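Ethanolamine utilization protein EutN/carboxysome structural protein Ccml (Halothece sp., PDB 6OWG) probably forms the pentameric vertex units that close the corners of a carboxysome shell. Local coordinates at residues P17-T20 / G21-L24; R64-E67 / Y68-N71. All coordinates share one frame; numbering follows the deposited sequence.

Two compact turns hang from the five-stranded antiparallel sheet of an OB-like domain. Contact 1 comes first along the chain, in the loop between strands 14-15 and 24-30, with Leu24 opening the latter strand; contact 2 opens later, in the longer loop between strands 54-59 and 76-81. They lie on the same side of the chain's centre, their own centres 12 Å apart and their nearest atoms about 4 Å apart, without touching. Arg72 bridges them: its NE hydrogen-bonds to Tyr68 O of contact 2, while NH2 makes weak hydrogen bonds to Ser18 O and Thr20 O of contact 1. Both also reach the second subunit, so the two loops contribute to the joint between neighbouring copies.

Contact 1 (P17-T20 / G21-L24); sequences PSMT and GVKL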
loop_
_atom_site.group_PDB
_atom_site.type_symbol
_atom_site.label_atom_id
_atom_site.label_comp_id
_atom_site.label_asym_id
_atom_site.label_seq_id
_atom_site.Cartn_x
_atom_site.Cartn_y
_atom_site.Cartn_z
ATOM N N PRO D 17 -81.403 -5.618 51.643
ATOM C CA PRO D 17 -80.056 -5.524 52.234
ATOM C C PRO D 17 -79.521 -4.107 52.312
ATOM O O PRO D 17 -78.682 -3.813 53.171
ATOM C CB PRO D 17 -79.206 -6.393 51.297
ATOM C CG PRO D 17 -80.174 -7.318 50.657
ATOM C CD PRO D 17 -81.430 -6.533 50.490
ATOM N N SER D 18 -79.993 -3.215 51.442
ATOM C CA SER D 18 -79.588 -1.817 51.504
ATOM C C SER D 18 -80.346 -1.046 52.578
ATOM O O SER D 18 -80.022 0.115 52.847
ATOM C CB SER D 18 -79.778 -1.177 50.135
ATOM O OG SER D 18 -81.118 -1.319 49.717
ATOM N N MET D 19 -81.356 -1.662 53.192
ATOM C CA MET D 19 -82.056 -1.052 54.315
ATOM C C MET D 19 -81.463 -1.444 55.662
ATOM O O MET D 19 -82.074 -1.155 56.694
ATOM C CB MET D 19 -83.535 -1.432 54.273
ATOM C CG MET D 19 -84.318 -0.745 53.174
ATOM S SD MET D 19 -84.375 1.043 53.375
ATOM C CE MET D 19 -85.297 1.170 54.903
ATOM N N THR D 20 -80.301 -2.092 55.674
ATOM C CA THR D 20 -79.708 -2.564 56.917
ATOM C C THR D 20 -78.916 -1.448 57.588
ATOM O O THR D 20 -78.101 -0.773 56.953
ATOM C CB THR D 20 -78.804 -3.767 56.642
ATOM O OG1 THR D 20 -79.560 -4.789 55.983
ATOM C CG2 THR D 20 -78.242 -4.336 57.934
ATOM N N GLY D 21 -79.162 -1.254 58.882
ATOM C CA GLY D 21 -78.537 -0.188 59.627
ATOM C C GLY D 21 -79.288 1.120 59.604
ATOM O O GLY D 21 -78.873 2.067 60.284
ATOM N N VAL D 22 -80.380 1.202 58.853
ATOM C CA VAL D 22 -81.197 2.402 58.761
ATOM C C VAL D 22 -82.172 2.396 59.929
ATOM O O VAL D 22 -82.989 1.478 60.063
ATOM C CB VAL D 22 -81.939 2.469 57.417
ATOM C CG1 VAL D 22 -82.930 3.606 57.416
ATOM C CG2 VAL D 22 -80.953 2.622 56.277
ATOM N N LYS D 23 -82.076 3.409 60.782
ATOM C CA LYS D 23 -82.975 3.549 61.918
ATOM C C LYS D 23 -84.265 4.208 61.453
ATOM O O LYS D 23 -84.237 5.309 60.897
ATOM C CB LYS D 23 -82.302 4.365 63.017
ATOM C CG LYS D 23 -83.236 4.885 64.086
ATOM C CD LYS D 23 -82.521 5.887 64.968
ATOM C CE LYS D 23 -83.470 6.524 65.961
ATOM N NZ LYS D 23 -82.833 7.647 66.696
ATOM N N LEU D 24 -85.391 3.539 61.674
ATOM C CA LEU D 24 -86.681 3.966 61.155
ATOM C C LEU D 24 -87.529 4.534 62.280
ATOM O O LEU D 24 -87.845 3.829 63.243
ATOM C CB LEU D 24 -87.407 2.801 60.486
ATOM C CG LEU D 24 -86.587 2.052 59.441
ATOM C CD1 LEU D 24 -87.170 0.682 59.197
ATOM C CD2 LEU D 24 -86.533 2.849 58.162
#
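Met19 and Leu24 meet through their outermost carbons, Met19 CE lying 3.9 Å from Leu24 CD2, with the two side chains crossing at about a right angle. A second, looser apolar approach brings the same methyl, Met19 CE, to 4.2 Å from Val22 CG1, so the end of the methionine spans both hydrophobic residues of the following segment. Its reach depends on shape: CG stands beside the backbone N (chi1 -72°), and two further bends, at chi2 and chi3, curl the thioether round until its methyl comes nearer to residues 21-24 than the direction in which the side chain sets out would suggest.

The backbone beneath brings these side chains together. Met19 to Val22 form a type II beta turn, in which Met19 O and Val22 N stand 3.6 Å apart and Val22 CB lies 3.7 Å from Met19 O. Gly21 takes the third position with a positive phi of 89°, a conformation for which glycine is the usual choice. Before the turn, residues 17-19 make a short 3-10 segment whose end is secured by Thr20: OG1 donates to Pro17 O over 3.1 Å, coming from above the carbonyl plane, and Thr20 N adds a weak bond to the same oxygen.

Farther out, Met19 rests on Pro73 and Leu74, and Leu24 on Val42 of strand 39-44, while both are also packed against the second subunit, at its Val79 and Leu56 respectively. Lys23 points the other way and is fixed by a salt bridge to Asp45 and a hydrogen bond to Ala49 O. Leu24 pairs through its backbone with Val10. The arrangement is thus a 3-10 segment and type II turn leading directly into strand 24-30 of the OB-like antiparallel sheet.

Contact 2 (R64-E67 / Y68-N71); sequences RQTE and YHQN
Thr66 and Tyr68 fold against each other in an irregular turn of the loop joining strands 54-59 and 76-81 of the OB-like sheet. The apolar part is a CH-pi contact: Thr66 CG2 lies over the face of the Tyr68 ring, 4.1 Å from its centroid and 29° off the normal. The ring turns back over residue 66 because CG sits between the backbone N and the carbonyl carbon (chi1 38°). Thr66 CG2 also approaches His69 ND1, at 3.5 Å, and so serves two rings; Met77 of strand 76-81 packs on both Thr66 and His69. Thr66 and Tyr68 also pack on Leu16 of the third subunit. With an alanine in place of Tyr68, the Thr66 methyl would probably lose the tyrosine face, leaving His69 as its remaining ring partner, and Leu16 the tyrosine's share of its packing.

Among polar groups, Thr66 O is placed above a face of the tyrosine ring, offset toward its rim.

Carbon-bound hydrogens join the two ends of the turn. Gln70 CA reaches Arg64 O at 3.6 Å with 163° at the hydrogen, and Arg64 CA returns a more bent contact to His69 O at 3.4 Å. Arg64 CG comes slightly nearer that oxygen, at 3.3 Å, whereas Gln70 O lies at the edge of the Arg64 guanidinium, near that group's plane. Across the middle, the extended glutamine brings Gln70 NE2 to 3.8 Å from Glu67 CA.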
loop_
_atom_site.group_PDB
_atom_site.type_symbol
_atom_site.label_atom_id
_atom_site.label_comp_id
_atom_site.label_asym_id
_atom_site.label_seq_id
_atom_site.Cartn_x
_atom_site.Cartn_y
_atom_site.Cartn_z
ATOM N N ARG D 64 -81.703 10.949 49.990
ATOM C CA ARG D 64 -80.545 10.212 49.509
ATOM C C ARG D 64 -79.338 11.106 49.259
ATOM O O ARG D 64 -78.515 10.793 48.395
ATOM C CB ARG D 64 -80.907 9.461 48.230
ATOM C CG ARG D 64 -81.983 8.422 48.407
ATOM C CD ARG D 64 -82.148 7.618 47.145
ATOM N NE ARG D 64 -83.230 8.131 46.319
ATOM C CZ ARG D 64 -83.047 8.785 45.181
ATOM N NH1 ARG D 64 -81.823 9.007 44.730
ATOM N NH2 ARG D 64 -84.086 9.214 44.494
ATOM N N GLN D 65 -79.211 12.204 49.996
ATOM C CA GLN D 65 -78.158 13.180 49.745
ATOM C C GLN D 65 -77.065 13.185 50.801
ATOM O O GLN D 65 -76.070 13.897 50.640
ATOM C CB GLN D 65 -78.753 14.588 49.649
ATOM C CG GLN D 65 -79.803 14.762 48.572
ATOM C CD GLN D 65 -79.321 14.339 47.207
ATOM O OE1 GLN D 65 -78.316 14.841 46.712
ATOM N NE2 GLN D 65 -80.041 13.417 46.584
ATOM N N THR D 66 -77.219 12.409 51.872
ATOM C CA THR D 66 -76.312 12.475 53.012
ATOM C C THR D 66 -75.120 11.528 52.895
ATOM O O THR D 66 -74.525 11.159 53.910
ATOM C CB THR D 66 -77.095 12.205 54.302
ATOM O OG1 THR D 66 -76.239 12.384 55.438
ATOM C CG2 THR D 66 -77.696 10.808 54.304
ATOM N N GLU D 67 -74.816 11.087 51.670
ATOM C CA GLU D 67 -73.642 10.323 51.220
ATOM C C GLU D 67 -73.486 8.937 51.855
ATOM O O GLU D 67 -72.559 8.204 51.500
ATOM C CB GLU D 67 -72.311 11.100 51.364
ATOM C CG GLU D 67 -71.590 11.143 52.721
ATOM C CD GLU D 67 -71.775 12.453 53.476
ATOM O OE1 GLU D 67 -72.600 13.292 53.056
ATOM O OE2 GLU D 67 -71.098 12.638 54.509
ATOM N N TYR D 68 -74.373 8.553 52.771
ATOM C CA TYR D 68 -74.498 7.155 53.156
ATOM C C TYR D 68 -75.910 6.627 52.960
ATOM O O TYR D 68 -76.181 5.476 53.314
ATOM C CB TYR D 68 -74.056 6.929 54.606
ATOM C CG TYR D 68 -74.427 8.018 55.586
ATOM C CD1 TYR D 68 -73.490 8.965 55.983
ATOM C CD2 TYR D 68 -75.702 8.085 56.133
ATOM C CE1 TYR D 68 -73.816 9.958 56.885
ATOM C CE2 TYR D 68 -76.039 9.075 57.039
ATOM C CZ TYR D 68 -75.090 10.008 57.409
ATOM O OH TYR D 68 -75.416 10.996 58.307
ATOM N N HIS D 69 -76.809 7.443 52.410
ATOM C CA HIS D 69 -78.134 7.010 51.993
ATOM C C HIS D 69 -78.297 7.064 50.482
ATOM O O HIS D 69 -79.427 7.091 49.993
ATOM C CB HIS D 69 -79.211 7.870 52.653
ATOM C CG HIS D 69 -79.369 7.634 54.120
ATOM N ND1 HIS D 69 -80.148 8.442 54.919
ATOM C CD2 HIS D 69 -78.863 6.677 54.933
ATOM C CE1 HIS D 69 -80.113 7.995 56.161
ATOM N NE2 HIS D 69 -79.338 6.927 56.197
ATOM N N GLN D 70 -77.188 7.069 49.735
ATOM C CA GLN D 70 -77.218 7.476 48.331
ATOM C C GLN D 70 -77.888 6.438 47.442
ATOM O O GLN D 70 -78.656 6.790 46.541
ATOM C CB GLN D 70 -75.800 7.753 47.840
ATOM C CG GLN D 70 -75.343 9.177 48.056
ATOM C CD GLN D 70 -73.949 9.422 47.519
ATOM O OE1 GLN D 70 -73.243 8.486 47.150
ATOM N NE2 GLN D 70 -73.548 10.686 47.469
ATOM N N ASN D 71 -77.608 5.161 47.666
ATOM C CA ASN D 71 -78.192 4.093 46.869
ATOM C C ASN D 71 -79.195 3.281 47.679
ATOM O O ASN D 71 -79.500 2.135 47.340
ATOM C CB ASN D 71 -77.094 3.200 46.298
ATOM C CG ASN D 71 -76.065 3.986 45.508
ATOM O OD1 ASN D 71 -76.409 4.746 44.603
ATOM N ND2 ASN D 71 -74.796 3.815 45.854
#